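Local atomic coordinates of PDZ domain protein (Parabacteroides distasonis, PDB entry 4L8N), a protein that is of unknown function but combines N-terminal and C-terminal PDZ domains with a DUF4136 domain and binds magnesium. Residues Asp49-Ile54 with Leu81-Leu86; Ala43-Tyr48 with Lys91-Lys96; Gly346-Asp351 with Tyr407-Ser412; Ile316-Gln321 with Arg339-Lys344. One frame throughout, in Å; residues are numbered along the deposited sequence.

Contact 1. Residues Asp49-Ile54 with Leu81-Leu86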
loop_
_atom_site.group_PDB
_atom_site.type_symbol
_atom_site.label_atom_id
_atom_site.label_comp_id
_atom_site.label_asym_id
_atom_site.label_seq_id
_atom_site.Cartn_x
_atom_site.Cartn_y
_atom_site.Cartn_z
ATOM N N ASP A 49 22.993 17.445 -2.760
ATOM C CA ASP A 49 24.266 17.667 -3.437
ATOM C C ASP A 49 25.096 16.418 -3.281
ATOM O O ASP A 49 25.004 15.753 -2.234
ATOM C CB ASP A 49 25.033 18.874 -2.834
ATOM C CG ASP A 49 24.741 20.230 -3.440
ATOM O OD1 ASP A 49 23.953 20.289 -4.406
ATOM O OD2 ASP A 49 25.302 21.241 -2.942
ATOM N N VAL A 50 25.897 16.092 -4.324
ATOM C CA VAL A 50 26.785 14.931 -4.340
ATOM C C VAL A 50 28.231 15.401 -4.206
ATOM O O VAL A 50 28.710 16.175 -5.038
ATOM C CB VAL A 50 26.584 14.064 -5.600
ATOM C CG1 VAL A 50 27.620 12.945 -5.673
ATOM C CG2 VAL A 50 25.179 13.482 -5.637
ATOM N N ILE A 51 28.922 14.935 -3.154
ATOM C CA ILE A 51 30.342 15.243 -2.972
ATOM C C ILE A 51 31.133 14.309 -3.912
ATOM O O ILE A 51 31.167 13.088 -3.705
ATOM C CB ILE A 51 30.820 15.147 -1.505
ATOM C CG1 ILE A 51 30.009 16.091 -0.579
ATOM C CG2 ILE A 51 32.348 15.393 -1.421
ATOM C CD1 ILE A 51 30.345 15.977 0.870
ATOM N N GLU A 52 31.689 14.882 -4.981
ATOM C CA GLU A 52 32.442 14.127 -5.978
ATOM C C GLU A 52 33.903 13.986 -5.562
ATOM O O GLU A 52 34.477 12.904 -5.698
ATOM C CB GLU A 52 32.338 14.788 -7.365
ATOM C CG GLU A 52 30.936 14.774 -7.957
ATOM C CD GLU A 52 30.451 13.473 -8.563
ATOM O OE1 GLU A 52 31.266 12.534 -8.715
ATOM O OE2 GLU A 52 29.252 13.405 -8.914
ATOM N N GLU A 53 34.513 15.092 -5.099
ATOM C CA GLU A 53 35.907 15.136 -4.659
ATOM C C GLU A 53 36.024 15.944 -3.386
ATOM O O GLU A 53 35.244 16.874 -3.158
ATOM C CB GLU A 53 36.859 15.729 -5.730
ATOM C CG GLU A 53 36.678 15.261 -7.172
ATOM C CD GLU A 53 37.541 15.950 -8.221
ATOM O OE1 GLU A 53 38.242 16.936 -7.884
ATOM O OE2 GLU A 53 37.511 15.498 -9.390
ATOM N N ILE A 54 37.004 15.582 -2.554
ATOM C CA ILE A 54 37.349 16.294 -1.322
ATOM C C ILE A 54 38.796 16.764 -1.496
ATOM O O ILE A 54 39.677 15.956 -1.784
ATOM C CB ILE A 54 37.141 15.432 -0.041
ATOM C CG1 ILE A 54 35.707 14.846 0.023
ATOM C CG2 ILE A 54 37.507 16.229 1.226
ATOM C CD1 ILE A 54 35.481 13.677 1.028
ATOM N N LEU A 81 35.409 21.479 -1.831
ATOM C CA LEU A 81 34.550 20.406 -2.298
ATOM C C LEU A 81 34.221 20.532 -3.771
ATOM O O LEU A 81 33.989 21.628 -4.278
ATOM C CB LEU A 81 33.256 20.440 -1.470
ATOM C CG LEU A 81 33.033 19.363 -0.397
ATOM C CD1 LEU A 81 34.252 19.140 0.484
ATOM C CD2 LEU A 81 31.831 19.709 0.458
ATOM N N THR A 82 34.220 19.403 -4.456
ATOM C CA THR A 82 33.794 19.304 -5.840
ATOM C C THR A 82 32.408 18.720 -5.753
ATOM O O THR A 82 32.257 17.580 -5.312
ATOM C CB THR A 82 34.778 18.491 -6.677
ATOM O OG1 THR A 82 36.061 19.135 -6.633
ATOM C CG2 THR A 82 34.310 18.313 -8.121
ATOM N N ILE A 83 31.394 19.529 -6.081
ATOM C CA ILE A 83 30.004 19.136 -5.977
ATOM C C ILE A 83 29.363 18.911 -7.342
ATOM O O ILE A 83 29.721 19.564 -8.315
ATOM C CB ILE A 83 29.206 20.214 -5.168
ATOM C CG1 ILE A 83 29.688 20.379 -3.690
ATOM C CG2 ILE A 83 27.691 20.001 -5.244
ATOM C CD1 ILE A 83 29.608 19.126 -2.732
ATOM N N SER A 84 28.376 18.005 -7.381
ATOM C CA SER A 84 27.486 17.804 -8.504
ATOM C C SER A 84 26.034 17.731 -7.976
ATOM O O SER A 84 25.768 17.242 -6.867
ATOM C CB SER A 84 27.864 16.585 -9.342
ATOM O OG SER A 84 27.378 15.351 -8.843
ATOM N N ASN A 85 25.115 18.274 -8.772
ATOM C CA ASN A 85 23.675 18.274 -8.537
ATOM C C ASN A 85 22.945 18.416 -9.888
ATOM O O ASN A 85 23.560 18.249 -10.949
ATOM C CB ASN A 85 23.286 19.379 -7.557
ATOM C CG ASN A 85 23.753 20.742 -7.949
ATOM O OD1 ASN A 85 23.775 21.103 -9.118
ATOM N ND2 ASN A 85 24.188 21.510 -6.978
ATOM N N LEU A 86 21.652 18.737 -9.851
ATOM C CA LEU A 86 20.816 18.884 -11.042
ATOM C C LEU A 86 21.028 20.245 -11.748
ATOM O O LEU A 86 20.675 20.374 -12.919
ATOM C CB LEU A 86 19.337 18.658 -10.678
ATOM C CG LEU A 86 18.981 17.265 -10.089
ATOM C CD1 LEU A 86 17.504 17.208 -9.677
ATOM C CD2 LEU A 86 19.283 16.151 -11.077
#
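T82 faces two successive residues of the opposing strand, E52 and E53, and this doubling makes a classic beta bulge. Its carbonyl oxygen accepts the amide of E52 (E52 N to T82 O 2.8 Å) and, weakly, that of E53, while T82 N returns an almost straight bond to E53 O at 3.0 Å. The threonine CB lies 3.6 Å from E53 CB, and the extended glutamate runs obliquely across it. The T82 hydroxyl has its polar partner elsewhere, in the Q92 amide oxygen of the adjoining strand.

S84 shares a face of the sheet with T82 and forms an antiparallel hydrogen-bonded pair with V50, the two backbones bonding in both directions; V50 N to S84 O measures 2.8 Å. A bend at chi2 (-78°) folds the E52 side chain back over this serine, whose hydroxyl donates to E52 OE2 at 2.7 Å through the anti lone pair. Because E52 OE1 is salt-bridged to K28, the carboxylate is held at both oxygens and its rotation is restricted.

D49 closes the end of the pairing. N85 ND2 reaches D49 OD1 at 2.9 Å from above the carboxylate plane, D49 OD2 takes the amide of K46, and I83 CG2 packs 3.5 Å from D49 CG. On the other face I51, I54, L81 and I83 form an apolar patch.

In the six-stranded antiparallel sheet, strand 78-84 runs between strands 50-54 and 91-101; L71 of helix 67-71 lies against I54 and L81, while P29 and I31 of strand 29-34 touch I51.

Contact 2. Residues Ala43-Tyr48 with Lys91-Lys96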
loop_
_atom_site.group_PDB
_atom_site.type_symbol
_atom_site.label_atom_id
_atom_site.label_comp_id
_atom_site.label_asym_id
_atom_site.label_seq_id
_atom_site.Cartn_x
_atom_site.Cartn_y
_atom_site.Cartn_z
ATOM N N ALA A 43 28.133 29.038 2.071
ATOM C CA ALA A 43 28.977 28.669 0.920
ATOM C C ALA A 43 28.137 28.179 -0.271
ATOM O O ALA A 43 28.617 28.171 -1.410
ATOM C CB ALA A 43 29.985 27.608 1.320
ATOM N N GLY A 44 26.882 27.810 -0.010
ATOM C CA GLY A 44 25.980 27.417 -1.073
ATOM C C GLY A 44 25.757 25.942 -1.229
ATOM O O GLY A 44 25.248 25.525 -2.275
ATOM N N ILE A 45 26.110 25.147 -0.192
ATOM C CA ILE A 45 25.837 23.706 -0.169
ATOM C C ILE A 45 24.328 23.551 0.010
ATOM O O ILE A 45 23.754 24.179 0.897
ATOM C CB ILE A 45 26.644 22.925 0.915
ATOM C CG1 ILE A 45 28.167 23.136 0.765
ATOM C CG2 ILE A 45 26.284 21.412 0.917
ATOM C CD1 ILE A 45 28.869 22.389 -0.380
ATOM N N LYS A 46 23.695 22.761 -0.855
ATOM C CA LYS A 46 22.246 22.512 -0.863
ATOM C C LYS A 46 21.949 21.027 -0.669
ATOM O O LYS A 46 22.791 20.185 -0.954
ATOM C CB LYS A 46 21.622 22.992 -2.202
ATOM C CG LYS A 46 21.947 24.446 -2.586
ATOM C CD LYS A 46 21.047 25.486 -1.894
ATOM C CE LYS A 46 21.468 26.920 -2.157
ATOM N NZ LYS A 46 21.233 27.339 -3.571
ATOM N N LYS A 47 20.752 20.711 -0.168
ATOM C CA LYS A 47 20.267 19.346 -0.002
ATOM C C LYS A 47 20.386 18.566 -1.306
ATOM O O LYS A 47 20.109 19.116 -2.390
ATOM C CB LYS A 47 18.779 19.370 0.394
ATOM C CG LYS A 47 18.461 19.352 1.874
ATOM C CD LYS A 47 16.916 19.443 2.028
ATOM C CE LYS A 47 16.364 18.707 3.215
ATOM N NZ LYS A 47 16.532 19.487 4.474
ATOM N N TYR A 48 20.788 17.287 -1.192
ATOM C CA TYR A 48 20.890 16.271 -2.253
ATOM C C TYR A 48 22.093 16.525 -3.165
ATOM O O TYR A 48 22.277 15.800 -4.139
ATOM C CB TYR A 48 19.542 16.058 -3.019
ATOM C CG TYR A 48 18.374 15.941 -2.047
ATOM C CD1 TYR A 48 18.417 15.044 -0.976
ATOM C CD2 TYR A 48 17.297 16.822 -2.112
ATOM C CE1 TYR A 48 17.414 15.021 -0.007
ATOM C CE2 TYR A 48 16.276 16.790 -1.165
ATOM C CZ TYR A 48 16.333 15.882 -0.116
ATOM O OH TYR A 48 15.319 15.840 0.817
ATOM N N LYS A 91 31.219 21.721 -9.841
ATOM C CA LYS A 91 31.233 22.997 -9.118
ATOM C C LYS A 91 32.250 22.941 -7.968
ATOM O O LYS A 91 32.321 21.944 -7.244
ATOM C CB LYS A 91 29.808 23.277 -8.595
ATOM C CG LYS A 91 29.577 24.456 -7.669
ATOM C CD LYS A 91 28.245 24.194 -6.954
ATOM C CE LYS A 91 27.473 25.437 -6.585
ATOM N NZ LYS A 91 26.010 25.162 -6.511
ATOM N N GLN A 92 33.058 24.002 -7.823
ATOM C CA GLN A 92 34.017 24.094 -6.725
ATOM C C GLN A 92 33.387 24.872 -5.581
ATOM O O GLN A 92 32.841 25.950 -5.807
ATOM C CB GLN A 92 35.340 24.731 -7.173
ATOM C CG GLN A 92 36.164 23.864 -8.134
ATOM C CD GLN A 92 36.581 22.533 -7.545
ATOM O OE1 GLN A 92 35.933 21.503 -7.776
ATOM N NE2 GLN A 92 37.686 22.520 -6.799
ATOM N N VAL A 93 33.385 24.301 -4.370
ATOM C CA VAL A 93 32.804 24.979 -3.209
ATOM C C VAL A 93 33.795 24.922 -2.032
ATOM O O VAL A 93 34.132 23.821 -1.581
ATOM C CB VAL A 93 31.407 24.432 -2.780
ATOM C CG1 VAL A 93 30.840 25.250 -1.623
ATOM C CG2 VAL A 93 30.408 24.389 -3.938
ATOM N N LEU A 94 34.244 26.094 -1.527
ATOM C CA LEU A 94 35.101 26.111 -0.354
ATOM C C LEU A 94 34.228 26.248 0.904
ATOM O O LEU A 94 33.597 27.298 1.124
ATOM C CB LEU A 94 36.149 27.225 -0.414
ATOM C CG LEU A 94 37.156 27.227 0.744
ATOM C CD1 LEU A 94 38.224 26.153 0.551
ATOM C CD2 LEU A 94 37.804 28.573 0.887
ATOM N N VAL A 95 34.211 25.196 1.738
ATOM C CA VAL A 95 33.390 25.210 2.940
ATOM C C VAL A 95 34.267 25.493 4.167
ATOM O O VAL A 95 35.161 24.717 4.498
ATOM C CB VAL A 95 32.548 23.907 3.079
ATOM C CG1 VAL A 95 31.799 23.846 4.406
ATOM C CG2 VAL A 95 31.578 23.777 1.923
ATOM N N LYS A 96 33.965 26.605 4.858
ATOM C CA LYS A 96 34.638 26.992 6.092
ATOM C C LYS A 96 34.072 26.123 7.221
ATOM O O LYS A 96 32.919 25.679 7.135
ATOM C CB LYS A 96 34.496 28.510 6.366
ATOM C CG LYS A 96 35.063 29.379 5.226
ATOM C CD LYS A 96 35.358 30.837 5.591
ATOM C CE LYS A 96 36.197 31.487 4.501
ATOM N NZ LYS A 96 36.712 32.832 4.887
HETATM O O HOH W 1 25.472 23.627 -4.318
#
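The ammonium group of K91 reaches the carbonyl of G44 through a single water: K91 NZ donates to the water at 2.7 Å, and the water in turn donates to G44 O at 2.8 Å. The two protein atoms, K91 NZ and G44 O, stand 4.3 Å apart, so the water is what connects them. The lysine gets there by running out from the strand with CG opposite its main-chain nitrogen (chi1 173°). K46 NZ lies 6.0 Å from K91 NZ, a like charge that may disfavour a closer approach of the two ends.

Beyond the water the contact is apolar. I45 drives its chain between V93, which faces the loop, and V95. Its tip, I45 CD1, sits 3.7 Å from V93 CG1, while I45 CG1 lies equally close, 3.7 Å, to V95 CG2, the isoleucine and V95 side chains meeting at roughly a right angle. A43 packs beside them: its CB rests 3.6 Å from L94 O and 3.9 Å from V93 CG1, a methyl laid against the strand backbone itself. The buried isoleucine also touches I31 and I83, which ties the loop into the core between strands 29-34 and 78-84.

G44 takes up a positive phi (102°) directly after helix 39-43, and two bonds back into the last turn make a Schellman motif that ends the helix and turns the chain toward strand 50-54. A short helix closed by Ala-Gly and followed by a buried aliphatic residue, packed against the beta sheet, is characteristic of the PDZ fold.

Contact 3. Residues Gly346-Asp351 with Tyr407-Ser412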
loop_
_atom_site.group_PDB
_atom_site.type_symbol
_atom_site.label_atom_id
_atom_site.label_comp_id
_atom_site.label_asym_id
_atom_site.label_seq_id
_atom_site.Cartn_x
_atom_site.Cartn_y
_atom_site.Cartn_z
ATOM N N GLY A 346 18.707 40.812 32.933
ATOM C CA GLY A 346 17.481 41.467 33.350
ATOM C C GLY A 346 17.534 41.672 34.851
ATOM O O GLY A 346 18.403 42.401 35.353
ATOM N N ARG A 347 16.652 40.968 35.580
ATOM C CA ARG A 347 16.622 41.052 37.035
ATOM C C ARG A 347 16.977 39.696 37.657
ATOM O O ARG A 347 16.795 39.500 38.860
ATOM C CB ARG A 347 15.255 41.588 37.539
ATOM C CG ARG A 347 14.003 40.991 36.889
ATOM C CD ARG A 347 12.733 41.527 37.537
ATOM N NE ARG A 347 12.253 42.774 36.923
ATOM C CZ ARG A 347 11.324 43.575 37.451
ATOM N NH1 ARG A 347 10.781 43.290 38.631
ATOM N NH2 ARG A 347 10.941 44.672 36.810
ATOM N N HIS A 348 17.537 38.781 36.852
ATOM C CA HIS A 348 17.853 37.434 37.325
ATOM C C HIS A 348 19.341 37.157 37.401
ATOM O O HIS A 348 20.036 37.187 36.380
ATOM C CB HIS A 348 17.181 36.372 36.450
ATOM C CG HIS A 348 15.720 36.597 36.247
ATOM N ND1 HIS A 348 14.827 36.531 37.299
ATOM C CD2 HIS A 348 15.041 36.860 35.108
ATOM C CE1 HIS A 348 13.639 36.779 36.775
ATOM N NE2 HIS A 348 13.716 36.974 35.457
ATOM N N LYS A 349 19.811 36.818 38.620
ATOM C CA LYS A 349 21.202 36.463 38.914
ATOM C C LYS A 349 21.572 35.166 38.182
ATOM O O LYS A 349 20.701 34.359 37.858
ATOM C CB LYS A 349 21.477 36.367 40.438
ATOM C CG LYS A 349 20.457 35.557 41.246
ATOM C CD LYS A 349 20.999 35.239 42.633
ATOM C CE LYS A 349 19.964 34.612 43.535
ATOM N NZ LYS A 349 20.559 34.169 44.826
HETATM N N MSE A 350 22.870 34.990 37.917
HETATM C CA MSE A 350 23.429 33.911 37.110
HETATM C C MSE A 350 24.450 32.987 37.868
HETATM O O MSE A 350 24.809 31.921 37.344
HETATM C CB MSE A 350 24.120 34.604 35.927
HETATM C CG MSE A 350 24.411 33.723 34.773
HETATM SE SE MSE A 350 22.892 33.418 33.678
HETATM C CE MSE A 350 23.873 33.056 32.184
ATOM N N ASP A 351 24.896 33.379 39.092
ATOM C CA ASP A 351 25.878 32.626 39.895
ATOM C C ASP A 351 25.281 31.319 40.529
ATOM O O ASP A 351 25.425 31.076 41.733
ATOM C CB ASP A 351 26.512 33.542 40.976
ATOM C CG ASP A 351 25.551 34.266 41.925
ATOM O OD1 ASP A 351 24.331 34.343 41.607
ATOM O OD2 ASP A 351 26.025 34.787 42.972
ATOM N N TYR A 407 12.314 29.852 40.214
ATOM C CA TYR A 407 12.559 28.980 39.061
ATOM C C TYR A 407 13.843 29.365 38.291
ATOM O O TYR A 407 14.096 28.784 37.235
ATOM C CB TYR A 407 11.339 28.939 38.120
ATOM C CG TYR A 407 10.009 28.688 38.803
ATOM C CD1 TYR A 407 9.831 27.602 39.657
ATOM C CD2 TYR A 407 8.913 29.505 38.555
ATOM C CE1 TYR A 407 8.606 27.365 40.281
ATOM C CE2 TYR A 407 7.683 29.279 39.169
ATOM C CZ TYR A 407 7.527 28.203 40.027
ATOM O OH TYR A 407 6.298 27.992 40.622
ATOM N N LEU A 408 14.698 30.259 38.863
ATOM C CA LEU A 408 15.967 30.727 38.264
ATOM C C LEU A 408 15.774 30.956 36.737
ATOM O O LEU A 408 16.198 30.144 35.902
ATOM C CB LEU A 408 17.145 29.770 38.574
ATOM C CG LEU A 408 17.393 29.418 40.067
ATOM C CD1 LEU A 408 18.519 28.442 40.204
ATOM C CD2 LEU A 408 17.647 30.656 40.929
ATOM N N PRO A 409 15.053 32.053 36.386
ATOM C CA PRO A 409 14.696 32.289 34.982
ATOM C C PRO A 409 15.711 33.116 34.175
ATOM O O PRO A 409 15.317 33.768 33.204
ATOM C CB PRO A 409 13.373 33.064 35.112
ATOM C CG PRO A 409 13.107 33.232 36.617
ATOM C CD PRO A 409 14.426 33.074 37.247
ATOM N N ALA A 410 17.001 33.088 34.547
ATOM C CA ALA A 410 18.045 33.848 33.866
ATOM C C ALA A 410 18.096 33.577 32.359
ATOM O O ALA A 410 18.203 34.529 31.575
ATOM C CB ALA A 410 19.391 33.538 34.487
ATOM N N PHE A 411 17.951 32.295 31.948
ATOM C CA PHE A 411 18.013 31.926 30.545
ATOM C C PHE A 411 16.690 32.149 29.812
ATOM O O PHE A 411 16.663 32.027 28.586
ATOM C CB PHE A 411 18.496 30.485 30.388
ATOM C CG PHE A 411 19.938 30.258 30.798
ATOM C CD1 PHE A 411 20.989 30.719 30.007
ATOM C CD2 PHE A 411 20.245 29.549 31.956
ATOM C CE1 PHE A 411 22.317 30.503 30.384
ATOM C CE2 PHE A 411 21.581 29.313 32.320
ATOM C CZ PHE A 411 22.604 29.793 31.529
ATOM N N SER A 412 15.630 32.564 30.506
ATOM C CA SER A 412 14.326 32.826 29.854
ATOM C C SER A 412 14.407 33.977 28.809
ATOM O O SER A 412 13.483 34.131 28.018
ATOM C CB SER A 412 13.227 33.119 30.884
ATOM O OG SER A 412 13.423 34.382 31.502
HETATM O O HOH W 2 17.993 33.427 37.734
#
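P409 lies over one face of the H348 imidazole: its CD is 3.8 Å from the ring centroid, 26° off the normal, a CH-pi contact displaced toward the ND1 side, where H348 ND1 to P409 CD is 3.5 Å. Next along the chain, the A410 methyl meets two consecutive residues, 3.6 Å from SE of selenomethionine M350 and 3.7 Å from K349 O. A bend at chi2 (80°) carries the M350 selenium above the F411 ring, 4.5 Å from its centroid, in a Met-aromatic contact, and brings CE to 3.5 Å from F411 CE1.

These groups are set in place from behind. Q403 binds H348 through its OE1 and S412 through its NE2. S412 OG in turn donates to P409 O at 2.6 Å, so one glutamine fixes both the imidazole and the turn that offers the proline. R347 CG lies over the other face of the histidine, and F357 and Y314 meet F411 edge-to-face.

No direct hydrogen bond spans the two segments; a water between K349 O and A410 N is held only weakly by the latter. Cohesion therefore comes mainly from dispersion and CH-pi contacts, while the polar bonds hold the imidazole and the P409-S412 turn.

Contact 4. Residues Ile316-Gln321 with Arg339-Lys344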
loop_
_atom_site.group_PDB
_atom_site.type_symbol
_atom_site.label_atom_id
_atom_site.label_comp_id
_atom_site.label_asym_id
_atom_site.label_seq_id
_atom_site.Cartn_x
_atom_site.Cartn_y
_atom_site.Cartn_z
ATOM N N ILE A 316 30.091 25.273 30.418
ATOM C CA ILE A 316 29.285 24.103 30.821
ATOM C C ILE A 316 29.342 23.866 32.362
ATOM O O ILE A 316 28.368 23.377 32.938
ATOM C CB ILE A 316 29.705 22.832 30.007
ATOM C CG1 ILE A 316 28.730 21.638 30.229
ATOM C CG2 ILE A 316 31.192 22.454 30.197
ATOM C CD1 ILE A 316 28.921 20.396 29.289
ATOM N N ASP A 317 30.459 24.242 33.012
ATOM C CA ASP A 317 30.660 24.076 34.451
ATOM C C ASP A 317 30.302 25.399 35.173
ATOM O O ASP A 317 29.236 25.446 35.795
ATOM C CB ASP A 317 32.100 23.594 34.752
ATOM C CG ASP A 317 32.601 22.489 33.823
ATOM O OD1 ASP A 317 31.944 21.418 33.757
ATOM O OD2 ASP A 317 33.644 22.699 33.160
ATOM N N LYS A 318 31.120 26.479 35.038
ATOM C CA LYS A 318 30.802 27.793 35.622
ATOM C C LYS A 318 29.996 28.633 34.590
ATOM O O LYS A 318 30.576 29.424 33.841
ATOM C CB LYS A 318 32.073 28.528 36.088
ATOM C CG LYS A 318 31.778 29.646 37.078
ATOM C CD LYS A 318 33.017 30.457 37.432
ATOM C CE LYS A 318 32.673 31.664 38.269
ATOM N NZ LYS A 318 33.804 32.622 38.351
ATOM N N LEU A 319 28.656 28.469 34.591
ATOM C CA LEU A 319 27.707 29.084 33.648
ATOM C C LEU A 319 27.657 30.612 33.639
ATOM O O LEU A 319 27.228 31.166 32.622
ATOM C CB LEU A 319 26.289 28.559 33.877
ATOM C CG LEU A 319 26.036 27.127 33.433
ATOM C CD1 LEU A 319 25.040 26.459 34.338
ATOM C CD2 LEU A 319 25.611 27.052 31.963
ATOM N N ASP A 320 28.076 31.301 34.721
ATOM C CA ASP A 320 28.028 32.772 34.716
ATOM C C ASP A 320 29.253 33.391 33.990
ATOM O O ASP A 320 29.406 34.618 33.990
ATOM C CB ASP A 320 27.876 33.346 36.143
ATOM C CG ASP A 320 29.050 33.154 37.086
ATOM O OD1 ASP A 320 29.604 32.034 37.125
ATOM O OD2 ASP A 320 29.341 34.087 37.859
ATOM N N GLN A 321 30.080 32.537 33.334
ATOM C CA GLN A 321 31.292 32.928 32.617
ATOM C C GLN A 321 31.189 32.767 31.098
ATOM O O GLN A 321 30.969 31.656 30.586
ATOM C CB GLN A 321 32.488 32.118 33.118
ATOM C CG GLN A 321 33.100 32.662 34.400
ATOM C CD GLN A 321 34.513 32.175 34.587
ATOM O OE1 GLN A 321 34.856 31.019 34.292
ATOM N NE2 GLN A 321 35.365 33.053 35.090
ATOM N N ARG A 339 35.673 35.632 28.742
ATOM C CA ARG A 339 36.160 35.668 30.133
ATOM C C ARG A 339 35.377 36.702 30.999
ATOM O O ARG A 339 35.647 36.813 32.198
ATOM C CB ARG A 339 37.697 35.890 30.223
ATOM N N ASP A 340 34.372 37.401 30.419
ATOM C CA ASP A 340 33.508 38.322 31.181
ATOM C C ASP A 340 32.670 37.529 32.175
ATOM O O ASP A 340 32.457 36.327 31.983
ATOM C CB ASP A 340 32.563 39.128 30.261
ATOM C CG ASP A 340 33.121 40.407 29.667
ATOM O OD1 ASP A 340 34.099 40.944 30.226
ATOM O OD2 ASP A 340 32.563 40.885 28.649
ATOM N N ILE A 341 32.199 38.175 33.233
ATOM C CA ILE A 341 31.372 37.460 34.192
ATOM C C ILE A 341 30.019 38.163 34.245
ATOM O O ILE A 341 29.943 39.349 34.581
ATOM C CB ILE A 341 32.060 37.280 35.577
ATOM C CG1 ILE A 341 33.225 36.252 35.465
ATOM C CG2 ILE A 341 31.045 36.827 36.642
ATOM C CD1 ILE A 341 34.408 36.445 36.450
ATOM N N ILE A 342 28.958 37.425 33.860
ATOM C CA ILE A 342 27.600 37.947 33.863
ATOM C C ILE A 342 27.062 37.880 35.302
ATOM O O ILE A 342 26.994 36.804 35.910
ATOM C CB ILE A 342 26.687 37.238 32.821
ATOM C CG1 ILE A 342 27.283 37.390 31.398
ATOM C CG2 ILE A 342 25.246 37.796 32.877
ATOM C CD1 ILE A 342 26.696 36.495 30.341
ATOM N N GLU A 343 26.760 39.060 35.858
ATOM C CA GLU A 343 26.186 39.202 37.195
ATOM C C GLU A 343 24.706 38.849 37.085
ATOM O O GLU A 343 24.239 37.932 37.766
ATOM C CB GLU A 343 26.413 40.620 37.765
ATOM C CG GLU A 343 27.878 40.965 37.997
ATOM C CD GLU A 343 28.128 42.353 38.547
ATOM O OE1 GLU A 343 28.144 43.320 37.749
ATOM O OE2 GLU A 343 28.293 42.475 39.781
ATOM N N LYS A 344 23.991 39.513 36.156
ATOM C CA LYS A 344 22.584 39.219 35.923
ATOM C C LYS A 344 22.130 39.543 34.479
ATOM O O LYS A 344 22.750 40.355 33.780
ATOM C CB LYS A 344 21.681 39.925 36.964
ATOM C CG LYS A 344 21.648 41.449 36.976
ATOM C CD LYS A 344 20.816 41.926 38.175
ATOM C CE LYS A 344 20.693 43.428 38.281
ATOM N NZ LYS A 344 19.611 43.969 37.412
#
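D320 sets its carboxylate beside I341 through a chi1 of 67°, which puts CG between the backbone nitrogen and the carbonyl carbon; in I341, chi1 of -71° sets CG1 beside the backbone nitrogen and leaves CG2 anti to it, on the side of the aspartate. The two side chains run alongside each other in the same direction, and D320 OD2 comes to 3.4 Å from I341 CG2. The other branch of the isoleucine belongs to Q321: Q321 CG packs 3.7 Å from I341 CG1, and the extended glutamine continues past it until NE2 lies 3.8 Å from I341 CD1. I341 is thus flanked by two polar side chains, Q321 with its stem and amide nitrogen, D320 with a carboxylate oxygen.

The backbones are joined by one conventional hydrogen bond, I342 N to D320 O at 2.8 Å, with the donor nearly in line with the carbonyl. The same oxygen receives a CA-H contact from I341 CA at 3.5 Å. Q321 and I341 form a single bridge, presented by a type I beta turn from K318 to Q321, in which Q321 N bonds to K318 O at 3.2 Å.

Beyond the bridge, on the side of R339 and D340, the pairing continues through V322, which bonds to both by the backbone, and D340 also forms a salt bridge to R435. With one strong polar bond and no charge pair between the segments, the join is directional but narrow: D320 O fixes the turn to the strand, and van der Waals contact with I341 supplies the remainder.

Overall arrangement
The four contacts fall into two distant groups. Contacts 1 and 2, with centres 8 Å apart, share the six-stranded antiparallel sheet of the N-terminal PDZ domain through neighbouring strands 78-84 and 91-101; along the sequence, residues 49-54 and 81-86 fall between the two segments of contact 2. Contacts 4 and 3 follow in that order, their centres 12 Å apart, and meet where strands 341-345 and 348-349 adjoin at one end of the mixed sheet; they probably belong to the C-terminal PDZ domain. Centres of the two groups lie about 36 to 46 Å apart without touching, so each group helps build its own module of a chain that also carries the DUF4136 domain.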